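Lipoprotein (Colwellia psychrerythraea, PDB 3O0Y) is of unknown function but, as a putative lipoprotein of the DUF885 family in the peptidase MA clan, may be related to metallopeptidases. Local coordinates at residues I158-E161 against K162-L165; S477-V480 against A481-G485. All coordinates share one frame; numbering follows the deposited sequence.

In the fold
Both interactions are local contacts at helix ends of one largely helical chain. Interaction 1 comes first along the chain and marks the start of helix 161-172. Interaction 2 follows much later and marks the end of helix 467-483. Their centres lie 44 Å apart, and their nearest atoms are about 32 Å apart, so they do not touch. Residues 158-165 pack against helices 219-228 and 236-268. Residues 477-485 are bordered by helices 432-439, 491-515 and 555-574. Both belong to the DUF885 region. Interaction 1 is an N-cap that starts one helix, and interaction 2 is a Schellman motif that stops a different one. Both are local end structures in separate parts of the helical fold.

Interaction 1. Residues I158-E161 against K162-L165; sequences ITTE and KEAL
The side chain of Glu163 reaches back over Thr159 and meets both its backbone amide and its hydroxyl. Glu163 CG lies anti to its own carbonyl carbon (chi1 -70°), and the extended chain beyond it carries the carboxylate back past the start of the helix. Thr159 N donates to Glu163 OE1 at 2.8 Å and meets the lone pair of OE1 that faces away from OE2. This bond is bent (138°). Thr159 OG1 donates to the same OE1 at 2.6 Å, but arrives from above the carboxylate plane. One residue thus grips a single oxygen twice.

Thr160 is the N-cap of helix 161-172. Its OG1 accepts from Glu163 N at 3.1 Å in a nearly straight bond (166°). The same OG1 lies 3.4 Å from Glu163 CG, against the stem of that side chain. The first turn is then closed by Ala164 N donating to Thr160 O at 3.0 Å.

On the buried side, Ile158 CG2 faces Ala164 CB at 4.4 Å. Both side chains also touch Ile228 of helix 219-228. With an alanine in place of Glu163, the amide and hydroxyl of Thr159 would probably lose their shared acceptor, and the turn before the helix would be less fixed. A carboxylate beside a helix N-terminus, with two donors on one oxygen, is likely to favour its ionised form.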
ATOM      1  N   ILE A 158       0.060 -23.740   2.408  1.00 13.58           N
ATOM      2  CA  ILE A 158      -0.558 -24.935   2.946  1.00 13.93           C
ATOM      3  C   ILE A 158      -0.241 -26.079   2.013  1.00 13.76           C
ATOM      4  O   ILE A 158      -1.032 -26.394   1.124  1.00 17.33           O
ATOM      5  CB  ILE A 158      -2.078 -24.755   3.159  1.00 14.02           C
ATOM      6  CG1 ILE A 158      -2.328 -23.587   4.118  1.00 15.12           C
ATOM      7  CG2 ILE A 158      -2.686 -25.989   3.768  1.00 16.02           C
ATOM      8  CD1 ILE A 158      -3.710 -23.135   4.104  1.00 19.41           C
ATOM      9  N   THR A 159       0.954 -26.669   2.164  1.00 14.45           N
ATOM     10  CA  THR A 159       1.418 -27.669   1.224  1.00 14.94           C
ATOM     11  C   THR A 159       1.834 -28.977   1.902  1.00 15.42           C
ATOM     12  O   THR A 159       2.257 -29.866   1.194  1.00 14.81           O
ATOM     13  CB  THR A 159       2.623 -27.167   0.400  1.00 16.11           C
ATOM     14  OG1 THR A 159       3.773 -27.031   1.238  1.00 16.27           O
ATOM     15  CG2 THR A 159       2.317 -25.786  -0.283  1.00 15.35           C
ATOM     16  N   THR A 160       1.761 -29.057   3.247  1.00 13.43           N
ATOM     17  CA  THR A 160       2.242 -30.182   4.044  1.00 14.27           C
ATOM     18  C   THR A 160       1.380 -30.223   5.295  1.00 12.97           C
ATOM     19  O   THR A 160       0.676 -29.239   5.611  1.00 12.49           O
ATOM     20  CB  THR A 160       3.731 -30.020   4.517  1.00 14.45           C
ATOM     21  OG1 THR A 160       3.819 -28.936   5.463  1.00 15.17           O
ATOM     22  CG2 THR A 160       4.669 -29.786   3.364  1.00 17.41           C
ATOM     23  N   GLU A 161       1.391 -31.338   6.003  1.00 12.99           N
ATOM     24  CA  GLU A 161       0.613 -31.475   7.226  1.00 11.89           C
ATOM     25  C   GLU A 161       1.066 -30.429   8.236  1.00 12.53           C
ATOM     26  O   GLU A 161       0.236 -29.854   8.984  1.00 12.17           O
ATOM     27  CB  GLU A 161       0.821 -32.875   7.812  1.00 14.61           C
ATOM     28  CG  GLU A 161       0.032 -33.113   9.094  1.00 19.22           C
ATOM     29  CD  GLU A 161       0.060 -34.592   9.592  1.00 27.93           C
ATOM     30  OE1 GLU A 161       0.743 -35.454   8.989  1.00 31.36           O
ATOM     31  OE2 GLU A 161      -0.656 -34.860  10.560  1.00 33.46           O
ATOM     32  N   LYS A 162       2.391 -30.216   8.310  1.00 13.15           N
ATOM     33  CA  LYS A 162       2.944 -29.242   9.301  1.00 14.05           C
ATOM     34  C   LYS A 162       2.427 -27.827   9.011  1.00 11.95           C
ATOM     35  O   LYS A 162       2.020 -27.110   9.939  1.00 11.62           O
ATOM     36  CB  LYS A 162       4.491 -29.292   9.343  1.00 13.78           C
ATOM     37  CG  LYS A 162       5.147 -28.204  10.107  1.00 19.28           C
ATOM     38  CD  LYS A 162       4.891 -28.294  11.601  1.00 26.83           C
ATOM     39  CE  LYS A 162       5.640 -27.135  12.314  1.00 34.06           C
ATOM     40  NZ  LYS A 162       5.434 -27.231  13.773  1.00 38.29           N
ATOM     41  N   GLU A 163       2.400 -27.446   7.741  1.00 11.58           N
ATOM     42  CA  GLU A 163       1.842 -26.132   7.353  1.00 11.58           C
ATOM     43  C   GLU A 163       0.342 -26.038   7.627  1.00 11.58           C
ATOM     44  O   GLU A 163      -0.134 -25.021   8.077  1.00 11.05           O
ATOM     45  CB  GLU A 163       2.152 -25.840   5.912  1.00 11.12           C
ATOM     46  CG  GLU A 163       3.655 -25.556   5.671  1.00 11.75           C
ATOM     47  CD  GLU A 163       4.064 -25.402   4.209  1.00 19.66           C
ATOM     48  OE1 GLU A 163       3.250 -25.512   3.249  1.00 16.61           O
ATOM     49  OE2 GLU A 163       5.254 -25.097   4.008  1.00 23.66           O
ATOM     50  N   ALA A 164      -0.413 -27.119   7.443  1.00 10.33           N
ATOM     51  CA  ALA A 164      -1.831 -27.081   7.811  1.00 10.43           C
ATOM     52  C   ALA A 164      -1.995 -26.834   9.288  1.00  9.68           C
ATOM     53  O   ALA A 164      -2.882 -26.111   9.723  1.00 10.85           O
ATOM     54  CB  ALA A 164      -2.500 -28.407   7.448  1.00  9.75           C
ATOM     55  N   LEU A 165      -1.161 -27.469  10.070  1.00  9.67           N
ATOM     56  CA  LEU A 165      -1.245 -27.345  11.513  1.00 11.29           C
ATOM     57  C   LEU A 165      -0.824 -25.922  11.944  1.00 11.09           C
ATOM     58  O   LEU A 165      -1.406 -25.350  12.868  1.00 11.86           O
ATOM     59  CB  LEU A 165      -0.406 -28.405  12.201  1.00 12.62           C
ATOM     60  CG  LEU A 165      -0.966 -29.858  12.141  1.00 12.99           C
ATOM     61  CD1 LEU A 165       0.065 -30.872  12.646  1.00 20.23           C
ATOM     62  CD2 LEU A 165      -2.291 -29.993  12.919  1.00 15.46           C
TER

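Interaction 2. Residues S477-V480 against A481-G485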
ATOM      1  N   SER A 477       6.069   6.349 -13.495  1.00  7.30           N
ATOM      2  CA  SER A 477       6.077   5.203 -14.454  1.00  8.56           C
ATOM      3  C   SER A 477       4.991   5.383 -15.492  1.00  5.44           C
ATOM      4  O   SER A 477       5.203   5.097 -16.688  1.00  7.88           O
ATOM      5  CB  SER A 477       5.695   3.839 -13.733  1.00  7.28           C
ATOM      6  OG  SER A 477       6.908   3.581 -13.137  1.00 21.92           O
ATOM      7  N   GLU A 478       3.843   5.828 -15.044  1.00  5.83           N
ATOM      8  CA  GLU A 478       2.702   6.032 -15.924  1.00  7.18           C
ATOM      9  C   GLU A 478       2.994   7.103 -16.986  1.00  7.37           C
ATOM     10  O   GLU A 478       2.541   6.993 -18.140  1.00  7.45           O
ATOM     11  CB  GLU A 478       1.438   6.379 -15.129  1.00  7.07           C
ATOM     12  CG  GLU A 478       0.874   5.211 -14.251  1.00  8.99           C
ATOM     13  CD  GLU A 478      -0.290   5.662 -13.376  1.00 16.09           C
ATOM     14  OE1 GLU A 478      -1.443   5.834 -13.914  1.00 16.23           O
ATOM     15  OE2 GLU A 478      -0.100   5.829 -12.143  1.00 16.77           O
ATOM     16  N   GLN A 479       3.738   8.120 -16.579  1.00  6.83           N
ATOM     17  CA  GLN A 479       4.147   9.174 -17.520  1.00  6.28           C
ATOM     18  C   GLN A 479       5.240   8.691 -18.424  1.00  7.42           C
ATOM     19  O   GLN A 479       5.215   8.937 -19.621  1.00  6.53           O
ATOM     20  CB  GLN A 479       4.601  10.469 -16.830  1.00  6.46           C
ATOM     21  CG  GLN A 479       5.024  11.527 -17.828  1.00  8.42           C
ATOM     22  CD  GLN A 479       5.315  12.846 -17.090  1.00 10.69           C
ATOM     23  OE1 GLN A 479       4.479  13.293 -16.281  1.00 13.77           O
ATOM     24  NE2 GLN A 479       6.428  13.469 -17.395  1.00 10.52           N
ATOM     25  N   VAL A 480       6.222   7.980 -17.871  1.00  6.71           N
ATOM     26  CA  VAL A 480       7.255   7.394 -18.702  1.00  6.34           C
ATOM     27  C   VAL A 480       6.654   6.461 -19.771  1.00  6.73           C
ATOM     28  O   VAL A 480       7.156   6.421 -20.884  1.00  5.86           O
ATOM     29  CB  VAL A 480       8.289   6.583 -17.881  1.00  8.27           C
ATOM     30  CG1 VAL A 480       9.318   5.857 -18.881  1.00 13.35           C
ATOM     31  CG2 VAL A 480       9.106   7.538 -17.050  1.00 15.95           C
ATOM     32  N   ALA A 481       5.596   5.678 -19.442  1.00  6.50           N
ATOM     33  CA  ALA A 481       4.987   4.792 -20.440  1.00  7.03           C
ATOM     34  C   ALA A 481       4.501   5.641 -21.637  1.00  5.34           C
ATOM     35  O   ALA A 481       4.653   5.229 -22.789  1.00  6.24           O
ATOM     36  CB  ALA A 481       3.840   4.020 -19.803  1.00  7.31           C
ATOM     37  N   TYR A 482       3.921   6.812 -21.374  1.00  6.01           N
ATOM     38  CA  TYR A 482       3.550   7.766 -22.452  1.00  5.45           C
ATOM     39  C   TYR A 482       4.760   8.209 -23.269  1.00  5.66           C
ATOM     40  O   TYR A 482       4.770   8.147 -24.514  1.00  4.99           O
ATOM     41  CB  TYR A 482       2.768   8.986 -21.893  1.00  5.45           C
ATOM     42  CG  TYR A 482       2.503  10.012 -22.965  1.00  3.70           C
ATOM     43  CD1 TYR A 482       1.399   9.898 -23.810  1.00  6.59           C
ATOM     44  CD2 TYR A 482       3.439  10.975 -23.274  1.00  4.98           C
ATOM     45  CE1 TYR A 482       1.186  10.761 -24.880  1.00  5.11           C
ATOM     46  CE2 TYR A 482       3.201  11.884 -24.266  1.00  7.67           C
ATOM     47  CZ  TYR A 482       2.119  11.748 -25.136  1.00  8.84           C
ATOM     48  OH  TYR A 482       1.989  12.560 -26.247  1.00  9.04           O
ATOM     49  N   GLU A 483       5.821   8.611 -22.573  1.00  5.76           N
ATOM     50  CA  GLU A 483       7.077   9.034 -23.244  1.00  6.80           C
ATOM     51  C   GLU A 483       7.769   7.953 -24.031  1.00  6.56           C
ATOM     52  O   GLU A 483       8.544   8.278 -24.885  1.00  6.05           O
ATOM     53  CB  GLU A 483       8.041   9.643 -22.221  1.00  7.44           C
ATOM     54  CG  GLU A 483       7.526  10.903 -21.540  1.00  8.55           C
ATOM     55  CD  GLU A 483       8.385  11.315 -20.316  1.00 10.83           C
ATOM     56  OE1 GLU A 483       9.328  10.553 -19.870  1.00 12.07           O
ATOM     57  OE2 GLU A 483       8.040  12.372 -19.743  1.00 12.07           O
ATOM     58  N   LEU A 484       7.437   6.695 -23.769  1.00  7.81           N
ATOM     59  CA  LEU A 484       7.944   5.544 -24.532  1.00  6.24           C
ATOM     60  C   LEU A 484       7.010   5.185 -25.677  1.00  7.67           C
ATOM     61  O   LEU A 484       7.287   4.251 -26.414  1.00  8.75           O
ATOM     62  CB  LEU A 484       8.051   4.337 -23.601  1.00  8.52           C
ATOM     63  CG  LEU A 484       9.269   4.273 -22.697  1.00  9.95           C
ATOM     64  CD1 LEU A 484       9.041   3.179 -21.638  1.00 13.84           C
ATOM     65  CD2 LEU A 484      10.511   4.028 -23.543  1.00 11.17           C
ATOM     66  N   GLY A 485       5.879   5.895 -25.814  1.00  6.91           N
ATOM     67  CA  GLY A 485       4.964   5.705 -26.953  1.00  9.04           C
ATOM     68  C   GLY A 485       3.916   4.665 -26.758  1.00  8.13           C
ATOM     69  O   GLY A 485       3.294   4.289 -27.736  1.00 10.04           O
TER
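Gln479 CG stands anti to its backbone N (chi1 180°), while Glu483 CG stands anti to its carbonyl carbon (chi1 -62°). Both chains run extended from there and cross one turn apart on the helix. Gln479 NE2 donates to Glu483 OE2 at 3.1 Å. The acceptor lies in the amide plane of Gln479, but the donor sits above the carboxylate plane; the two flat groups are turned 68° apart. The other carboxylate oxygen, Glu483 OE1, forms a salt bridge with Arg567 of helix 555-574, and the Gln479 side chain also packs on that arginine.

Helix 467-483 ends here in a Schellman motif. Gly485 takes a positive phi, and its N donates to Tyr482 O at 2.8 Å. A side chain at this position would press against the carbonyl oxygen of Leu484. Just before it, Leu484 N donates to Val480 O at 2.9 Å.

Val480 and Leu484 lie side by side and point the same way, with Val480 CG1 and Leu484 CD1 3.9 Å apart. Val480 also packs on Phe378, and Leu484 on Met374 and Val377. Toward helix 432-439, Glu478 OE1 is hydrogen-bonded to Thr434 OG1, and Ala481 touches Tyr437.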